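PDB 4WCT: fructosyl amine:oxygen oxidoreductase from Neosartorya fumigata, which probably catalyses the FAD-dependent oxidative deglycation of fructosyl amines (Amadori products), with molecular oxygen as the electron acceptor. Local coordinates for residues A[362-374]-A[415-427]. Numbering follows the deposited sequence.
Sequences DTPDRAFLIDRHP and IVRWRPETAVDRD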
ATOM      1  N   ASP A 362      -5.829   5.870  -4.685  1.00  7.21           N
ATOM      2  CA  ASP A 362      -5.449   5.730  -6.071  1.00  7.78           C
ATOM      3  C   ASP A 362      -5.405   7.104  -6.753  1.00  8.73           C
ATOM      4  O   ASP A 362      -6.336   7.915  -6.618  1.00  8.82           O
ATOM      5  CB  ASP A 362      -6.446   4.873  -6.840  1.00  8.36           C
ATOM      6  CG  ASP A 362      -6.384   3.410  -6.483  1.00 10.07           C
ATOM      7  OD1 ASP A 362      -5.267   2.854  -6.303  1.00  8.88           O
ATOM      8  OD2 ASP A 362      -7.478   2.802  -6.475  1.00 11.26           O
ATOM      9  N   THR A 363      -4.319   7.339  -7.476  1.00  8.29           N
ATOM     10  CA  THR A 363      -4.259   8.421  -8.458  1.00  8.66           C
ATOM     11  C   THR A 363      -4.976   7.971  -9.736  1.00 10.07           C
ATOM     12  O   THR A 363      -5.280   6.788  -9.910  1.00  8.45           O
ATOM     13  CB  THR A 363      -2.807   8.751  -8.740  1.00 10.32           C
ATOM     14  OG1 THR A 363      -2.161   7.578  -9.231  1.00  9.60           O
ATOM     15  CG2 THR A 363      -2.136   9.282  -7.456  1.00  9.49           C
ATOM     16  N   PRO A 364      -5.226   8.904 -10.674  1.00 10.81           N
ATOM     17  CA  PRO A 364      -5.911   8.500 -11.882  1.00 10.77           C
ATOM     18  C   PRO A 364      -5.191   7.440 -12.723  1.00 10.68           C
ATOM     19  O   PRO A 364      -5.847   6.651 -13.394  1.00 12.35           O
ATOM     20  CB  PRO A 364      -6.032   9.822 -12.659  1.00  9.84           C
ATOM     21  CG  PRO A 364      -6.100  10.843 -11.600  1.00 11.52           C
ATOM     22  CD  PRO A 364      -5.091  10.370 -10.575  1.00 10.54           C
ATOM     23  N   ASP A 365      -3.858   7.427 -12.705  1.00  9.74           N
ATOM     24  CA  ASP A 365      -3.087   6.435 -13.424  1.00  9.65           C
ATOM     25  C   ASP A 365      -2.367   5.409 -12.552  1.00  9.70           C
ATOM     26  O   ASP A 365      -1.616   4.553 -13.076  1.00 10.33           O
ATOM     27  CB  ASP A 365      -2.102   7.143 -14.336  1.00 11.46           C
ATOM     28  CG  ASP A 365      -1.076   7.989 -13.596  1.00 13.31           C
ATOM     29  OD1 ASP A 365      -1.110   8.037 -12.333  1.00 11.45           O
ATOM     30  OD2 ASP A 365      -0.270   8.641 -14.328  1.00 17.11           O
ATOM     31  N   ARG A 366      -2.625   5.503 -11.254  1.00  9.92           N
ATOM     32  CA  ARG A 366      -2.043   4.662 -10.228  1.00  9.04           C
ATOM     33  C   ARG A 366      -0.518   4.744 -10.177  1.00  9.76           C
ATOM     34  O   ARG A 366       0.129   3.876  -9.581  1.00 11.59           O
ATOM     35  CB  ARG A 366      -2.558   3.224 -10.348  1.00 10.13           C
ATOM     36  CG  ARG A 366      -4.023   3.122  -9.939  1.00 10.22           C
ATOM     37  CD  ARG A 366      -4.551   1.702  -9.940  1.00 11.04           C
ATOM     38  NE  ARG A 366      -3.806   0.853  -9.040  1.00 11.12           N
ATOM     39  CZ  ARG A 366      -3.713  -0.468  -9.167  1.00 12.52           C
ATOM     40  NH1 ARG A 366      -4.417  -1.111 -10.090  1.00 11.53           N
ATOM     41  NH2 ARG A 366      -2.985  -1.163  -8.301  1.00 11.32           N
ATOM     42  N   ALA A 367       0.049   5.853 -10.663  1.00  8.47           N
ATOM     43  CA  ALA A 367       1.401   6.262 -10.281  1.00  9.10           C
ATOM     44  C   ALA A 367       1.351   7.123  -9.036  1.00  8.79           C
ATOM     45  O   ALA A 367       0.301   7.664  -8.680  1.00  8.82           O
ATOM     46  CB  ALA A 367       2.122   6.963 -11.447  1.00 10.50           C
ATOM     47  N   PHE A 368       2.455   7.127  -8.290  1.00  8.16           N
ATOM     48  CA  PHE A 368       2.522   7.918  -7.078  1.00  8.47           C
ATOM     49  C   PHE A 368       2.395   9.412  -7.350  1.00  8.85           C
ATOM     50  O   PHE A 368       2.426   9.873  -8.484  1.00  9.15           O
ATOM     51  CB  PHE A 368       3.816   7.650  -6.330  1.00  8.51           C
ATOM     52  CG  PHE A 368       4.123   6.161  -6.124  1.00  8.38           C
ATOM     53  CD1 PHE A 368       3.097   5.249  -5.816  1.00  8.22           C
ATOM     54  CD2 PHE A 368       5.436   5.714  -6.141  1.00 10.94           C
ATOM     55  CE1 PHE A 368       3.385   3.912  -5.628  1.00  9.77           C
ATOM     56  CE2 PHE A 368       5.720   4.354  -5.990  1.00 10.45           C
ATOM     57  CZ  PHE A 368       4.686   3.463  -5.738  1.00  9.29           C
ATOM     58  N   LEU A 369       2.177  10.147  -6.291  1.00  9.43           N
ATOM     59  CA  LEU A 369       2.081  11.613  -6.374  1.00  9.16           C
ATOM     60  C   LEU A 369       3.029  12.198  -5.337  1.00  8.55           C
ATOM     61  O   LEU A 369       2.755  12.202  -4.131  1.00  9.84           O
ATOM     62  CB  LEU A 369       0.645  12.062  -6.169  1.00  8.88           C
ATOM     63  CG  LEU A 369       0.380  13.570  -5.992  1.00 10.59           C
ATOM     64  CD1 LEU A 369       0.999  14.375  -7.121  1.00 11.23           C
ATOM     65  CD2 LEU A 369      -1.111  13.843  -5.842  1.00 12.30           C
ATOM     66  N   ILE A 370       4.217  12.571  -5.813  1.00  8.51           N
ATOM     67  CA  ILE A 370       5.265  13.043  -4.923  1.00  9.11           C
ATOM     68  C   ILE A 370       5.840  14.293  -5.570  1.00 10.47           C
ATOM     69  O   ILE A 370       6.500  14.196  -6.606  1.00 11.41           O
ATOM     70  CB  ILE A 370       6.392  12.014  -4.749  1.00 10.79           C
ATOM     71  CG1 ILE A 370       5.875  10.728  -4.127  1.00 11.89           C
ATOM     72  CG2 ILE A 370       7.498  12.574  -3.877  1.00 10.35           C
ATOM     73  CD1 ILE A 370       6.881   9.613  -4.230  1.00 10.56           C
ATOM     74  N   ASP A 371       5.503  15.456  -5.015  1.00 10.07           N
ATOM     75  CA  ASP A 371       5.897  16.727  -5.633  1.00 11.03           C
ATOM     76  C   ASP A 371       5.699  17.865  -4.659  1.00 14.13           C
ATOM     77  O   ASP A 371       4.884  17.789  -3.763  1.00 12.38           O
ATOM     78  CB  ASP A 371       5.045  16.977  -6.878  1.00 10.44           C
ATOM     79  CG  ASP A 371       5.692  17.942  -7.870  1.00 13.58           C
ATOM     80  OD1 ASP A 371       6.842  18.423  -7.640  1.00 13.60           O
ATOM     81  OD2 ASP A 371       5.063  18.155  -8.924  1.00 12.92           O
ATOM     82  N   ARG A 372       6.411  18.959  -4.905  1.00 13.65           N
ATOM     83  CA  ARG A 372       6.112  20.220  -4.267  1.00 14.64           C
ATOM     84  C   ARG A 372       4.871  20.840  -4.853  1.00 14.34           C
ATOM     85  O   ARG A 372       4.605  20.690  -6.027  1.00 17.14           O
ATOM     86  CB  ARG A 372       7.322  21.155  -4.408  1.00 18.33           C
ATOM     87  CG  ARG A 372       8.618  20.501  -3.926  1.00 28.86           C
ATOM     88  CD  ARG A 372       9.877  21.264  -4.342  1.00 36.81           C
ATOM     89  NE  ARG A 372       9.790  22.663  -3.943  1.00 47.52           N
ATOM     90  CZ  ARG A 372      10.548  23.230  -3.009  1.00 63.70           C
ATOM     91  NH1 ARG A 372      11.493  22.523  -2.395  1.00 77.01           N
ATOM     92  NH2 ARG A 372      10.368  24.509  -2.693  1.00 52.81           N
ATOM     93  N   HIS A 373       4.051  21.432  -4.006  1.00 13.23           N
ATOM     94  CA  HIS A 373       2.791  22.028  -4.443  1.00 12.76           C
ATOM     95  C   HIS A 373       3.106  23.314  -5.233  1.00 15.79           C
ATOM     96  O   HIS A 373       3.866  24.158  -4.762  1.00 17.47           O
ATOM     97  CB  HIS A 373       1.939  22.356  -3.227  1.00 14.27           C
ATOM     98  CG  HIS A 373       0.520  22.667  -3.552  1.00 14.83           C
ATOM     99  ND1 HIS A 373       0.163  23.725  -4.359  1.00 16.78           N
ATOM    100  CD2 HIS A 373      -0.621  21.968  -3.331  1.00 16.49           C
ATOM    101  CE1 HIS A 373      -1.134  23.671  -4.613  1.00 19.31           C
ATOM    102  NE2 HIS A 373      -1.646  22.669  -3.920  1.00 18.76           N
ATOM    103  N   PRO A 374       2.472  23.480  -6.403  1.00 15.46           N
ATOM    104  CA  PRO A 374       2.904  24.591  -7.244  1.00 17.48           C
ATOM    105  C   PRO A 374       2.550  25.949  -6.653  1.00 18.66           C
ATOM    106  O   PRO A 374       3.159  26.939  -7.046  1.00 21.57           O
ATOM    107  CB  PRO A 374       2.159  24.359  -8.579  1.00 21.26           C
ATOM    108  CG  PRO A 374       1.143  23.307  -8.314  1.00 21.61           C
ATOM    109  CD  PRO A 374       1.707  22.478  -7.173  1.00 16.10           C
ATOM    110  N   ILE A 415       6.544  11.616 -13.905  1.00 11.38           N
ATOM    111  CA  ILE A 415       5.477  10.642 -13.758  1.00 10.38           C
ATOM    112  C   ILE A 415       4.714  10.872 -12.459  1.00 10.59           C
ATOM    113  O   ILE A 415       3.515  10.675 -12.415  1.00 12.25           O
ATOM    114  CB  ILE A 415       6.058   9.218 -13.809  1.00 10.90           C
ATOM    115  CG1 ILE A 415       6.691   8.926 -15.180  1.00 14.17           C
ATOM    116  CG2 ILE A 415       4.994   8.178 -13.517  1.00 10.03           C
ATOM    117  CD1 ILE A 415       5.776   9.191 -16.348  1.00 17.06           C
ATOM    118  N   VAL A 416       5.422  11.230 -11.385  1.00  9.75           N
ATOM    119  CA  VAL A 416       4.801  11.374 -10.075  1.00  9.90           C
ATOM    120  C   VAL A 416       4.467  12.832  -9.731  1.00  9.70           C
ATOM    121  O   VAL A 416       4.125  13.156  -8.612  1.00 10.48           O
ATOM    122  CB  VAL A 416       5.629  10.693  -8.964  1.00  9.81           C
ATOM    123  CG1 VAL A 416       5.809   9.202  -9.235  1.00  9.65           C
ATOM    124  CG2 VAL A 416       6.955  11.410  -8.715  1.00  9.77           C
ATOM    125  N   ARG A 417       4.604  13.729 -10.714  1.00  9.61           N
ATOM    126  CA  ARG A 417       4.310  15.142 -10.501  1.00  9.90           C
ATOM    127  C   ARG A 417       2.875  15.479 -10.138  1.00  9.83           C
ATOM    128  O   ARG A 417       1.942  14.735 -10.452  1.00 10.02           O
ATOM    129  CB  ARG A 417       4.643  15.933 -11.771  1.00 10.95           C
ATOM    130  CG  ARG A 417       3.674  15.740 -12.917  1.00 14.03           C
ATOM    131  CD  ARG A 417       4.171  16.559 -14.100  1.00 15.67           C
ATOM    132  NE  ARG A 417       3.506  16.223 -15.355  1.00 22.34           N
ATOM    133  CZ  ARG A 417       2.335  16.673 -15.739  1.00 23.03           C
ATOM    134  NH1 ARG A 417       1.961  16.446 -17.011  1.00 23.52           N
ATOM    135  NH2 ARG A 417       1.611  17.468 -14.929  1.00 25.52           N
ATOM    136  N   TRP A 418       2.694  16.668  -9.549  1.00  9.41           N
ATOM    137  CA  TRP A 418       1.374  17.275  -9.414  1.00  9.47           C
ATOM    138  C   TRP A 418       0.675  17.429 -10.773  1.00 10.72           C
ATOM    139  O   TRP A 418       1.297  17.925 -11.735  1.00 11.55           O
ATOM    140  CB  TRP A 418       1.524  18.624  -8.723  1.00 11.50           C
ATOM    141  CG  TRP A 418       0.276  19.316  -8.381  1.00 11.44           C
ATOM    142  CD1 TRP A 418      -0.295  20.374  -9.044  1.00 13.56           C
ATOM    143  CD2 TRP A 418      -0.519  19.117  -7.193  1.00 12.40           C
ATOM    144  NE1 TRP A 418      -1.450  20.731  -8.429  1.00 12.52           N
ATOM    145  CE2 TRP A 418      -1.584  20.030  -7.258  1.00 12.86           C
ATOM    146  CE3 TRP A 418      -0.417  18.276  -6.077  1.00 12.69           C
ATOM    147  CZ2 TRP A 418      -2.593  20.081  -6.280  1.00 11.19           C
ATOM    148  CZ3 TRP A 418      -1.376  18.383  -5.074  1.00 11.42           C
ATOM    149  CH2 TRP A 418      -2.482  19.232  -5.217  1.00 11.95           C
ATOM    150  N   ARG A 419      -0.532  16.875 -10.899  1.00 10.72           N
ATOM    151  CA  ARG A 419      -1.136  16.655 -12.228  1.00 11.30           C
ATOM    152  C   ARG A 419      -2.675  16.707 -12.162  1.00 12.03           C
ATOM    153  O   ARG A 419      -3.362  15.773 -12.592  1.00 13.51           O
ATOM    154  CB  ARG A 419      -0.617  15.368 -12.882  1.00 11.29           C
ATOM    155  CG  ARG A 419      -0.772  14.071 -12.078  1.00 10.10           C
ATOM    156  CD  ARG A 419       0.126  12.970 -12.638  1.00 11.60           C
ATOM    157  NE  ARG A 419      -0.166  11.652 -12.074  1.00 10.90           N
ATOM    158  CZ  ARG A 419       0.359  11.177 -10.956  1.00  9.95           C
ATOM    159  NH1 ARG A 419       1.200  11.881 -10.239  1.00  9.12           N
ATOM    160  NH2 ARG A 419       0.019   9.967 -10.555  1.00 10.32           N
ATOM    161  N   PRO A 420      -3.222  17.787 -11.598  1.00 12.74           N
ATOM    162  CA  PRO A 420      -4.686  17.932 -11.470  1.00 13.05           C
ATOM    163  C   PRO A 420      -5.421  17.844 -12.810  1.00 11.92           C
ATOM    164  O   PRO A 420      -6.559  17.355 -12.864  1.00 12.24           O
ATOM    165  CB  PRO A 420      -4.853  19.308 -10.837  1.00 13.79           C
ATOM    166  CG  PRO A 420      -3.624  20.066 -11.252  1.00 12.65           C
ATOM    167  CD  PRO A 420      -2.516  19.032 -11.244  1.00 14.38           C
ATOM    168  N   GLU A 421      -4.738  18.180 -13.900  1.00 13.14           N
ATOM    169  CA  GLU A 421      -5.360  18.070 -15.224  1.00 15.18           C
ATOM    170  C   GLU A 421      -5.804  16.653 -15.549  1.00 14.48           C
ATOM    171  O   GLU A 421      -6.773  16.450 -16.298  1.00 19.23           O
ATOM    172  CB  GLU A 421      -4.452  18.638 -16.327  1.00 15.79           C
ATOM    173  CG  GLU A 421      -3.198  17.860 -16.667  1.00 19.09           C
ATOM    174  CD  GLU A 421      -2.039  18.074 -15.695  1.00 19.80           C
ATOM    175  OE1 GLU A 421      -2.175  18.806 -14.693  1.00 15.20           O
ATOM    176  OE2 GLU A 421      -0.981  17.444 -15.912  1.00 23.55           O
ATOM    177  N   THR A 422      -5.133  15.658 -14.962  1.00 11.86           N
ATOM    178  CA  THR A 422      -5.479  14.272 -15.239  1.00 13.34           C
ATOM    179  C   THR A 422      -6.747  13.796 -14.518  1.00 11.63           C
ATOM    180  O   THR A 422      -7.185  12.669 -14.741  1.00 13.35           O
ATOM    181  CB  THR A 422      -4.339  13.300 -14.842  1.00 13.32           C
ATOM    182  OG1 THR A 422      -4.165  13.323 -13.426  1.00 13.13           O
ATOM    183  CG2 THR A 422      -3.005  13.668 -15.531  1.00 15.74           C
ATOM    184  N   ALA A 423      -7.288  14.596 -13.598  1.00 12.21           N
ATOM    185  CA  ALA A 423      -8.379  14.169 -12.720  1.00 11.73           C
ATOM    186  C   ALA A 423      -9.634  15.020 -12.924  1.00 12.24           C
ATOM    187  O   ALA A 423     -10.643  14.839 -12.222  1.00 12.13           O
ATOM    188  CB  ALA A 423      -7.965  14.277 -11.272  1.00 11.63           C
ATOM    189  N   VAL A 424      -9.616  15.860 -13.946  1.00 15.48           N
ATOM    190  CA  VAL A 424     -10.826  16.640 -14.272  1.00 15.94           C
ATOM    191  C   VAL A 424     -11.963  15.691 -14.673  1.00 15.22           C
ATOM    192  O   VAL A 424     -11.747  14.739 -15.433  1.00 16.52           O
ATOM    193  CB  VAL A 424     -10.531  17.666 -15.397  1.00 16.81           C
ATOM    194  CG1 VAL A 424     -11.802  18.373 -15.823  1.00 18.75           C
ATOM    195  CG2 VAL A 424      -9.500  18.675 -14.912  1.00 16.63           C
ATOM    196  N   ASP A 425     -13.120  15.867 -14.048  1.00 17.58           N
ATOM    197  CA  ASP A 425     -14.274  14.968 -14.215  1.00 17.24           C
ATOM    198  C   ASP A 425     -13.926  13.499 -13.979  1.00 14.84           C
ATOM    199  O   ASP A 425     -14.461  12.603 -14.638  1.00 13.82           O
ATOM    200  CB  ASP A 425     -14.933  15.107 -15.591  1.00 18.33           C
ATOM    201  CG  ASP A 425     -15.346  16.534 -15.895  1.00 23.82           C
ATOM    202  OD1 ASP A 425     -15.745  17.242 -14.954  1.00 24.82           O
ATOM    203  OD2 ASP A 425     -15.172  16.969 -17.048  1.00 27.75           O
ATOM    204  N   ARG A 426     -13.035  13.254 -13.021  1.00 14.42           N
ATOM    205  CA  ARG A 426     -12.695  11.878 -12.693  1.00 12.52           C
ATOM    206  C   ARG A 426     -13.952  11.020 -12.484  1.00 11.81           C
ATOM    207  O   ARG A 426     -14.875  11.389 -11.742  1.00 12.13           O
ATOM    208  CB  ARG A 426     -11.880  11.872 -11.413  1.00  9.51           C
ATOM    209  CG  ARG A 426     -11.401  10.486 -11.030  1.00 10.00           C
ATOM    210  CD  ARG A 426     -10.186  10.540 -10.155  1.00  9.53           C
ATOM    211  NE  ARG A 426      -9.745   9.208  -9.763  1.00  8.88           N
ATOM    212  CZ  ARG A 426      -8.677   8.961  -9.023  1.00  9.89           C
ATOM    213  NH1 ARG A 426      -8.058   9.948  -8.404  1.00 10.32           N
ATOM    214  NH2 ARG A 426      -8.321   7.710  -8.784  1.00  8.87           N
ATOM    215  N   ASP A 427     -13.932   9.814 -13.045  1.00 12.01           N
ATOM    216  CA  ASP A 427     -14.926   8.791 -12.752  1.00 13.34           C
ATOM    217  C   ASP A 427     -14.498   7.957 -11.568  1.00 11.16           C
ATOM    218  O   ASP A 427     -13.554   7.146 -11.683  1.00 10.93           O
ATOM    219  CB  ASP A 427     -15.065   7.857 -13.945  1.00 13.37           C
ATOM    220  CG  ASP A 427     -16.082   6.765 -13.722  1.00 16.54           C
ATOM    221  OD1 ASP A 427     -16.797   6.757 -12.707  1.00 13.53           O
ATOM    222  OD2 ASP A 427     -16.244   5.962 -14.662  1.00 25.19           O
TER
HETATM  223  O   HOH W   1       1.865  10.096 -14.523  1.00 15.78           O
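Arg-419 reaches into the bend 363-368 that leads into strand 369-372, the edge strand of the six-stranded mixed sheet of this FAD-dependent oxidoreductase. Its chain runs extended from CG to NE and delivers the guanidinium edge-on to a cluster of oxygens. Arg-419 NH1 and NH2 both grip Phe-368 O, at 2.9 Å from NH1, and approach from the same face of that carbonyl. Arg-419 NH2 also donates to the syn lone pair of Asp-365 OD1 at 2.9 Å, a salt bridge with the carboxylate and guanidinium planes 40° apart. The same OD1 closes an Asx turn by accepting from Ala-367 N. NH1 bonds Arg-417 O in its own segment as well, so several bonds fix the rotation of the group.

Along the strand, Ile-370 N donates to Val-416 O. Asp-371 holds CG anti to its backbone N (chi1 -158°), and OD2 takes Trp-418 N on its anti lone pair in a nearly straight bond (N-H...O angle 167°). The Trp-418 indole carries Pro-374 over one face, with Pro-374 CD 3.6 Å from the centroid of its five-membered ring, a CH-pi contact. His-373 lies oblique to the six-membered ring.

At the other end, extended Arg-426 passes one guanidinium face over Pro-364. Lys-250 O and Gln-432 OE1 are further acceptors for this group. Arg-426 NH2 meets Asp-362 O at 2.9 Å from above the carbonyl plane, while Arg-426 NH1 reaches the same oxygen at 3.2 Å.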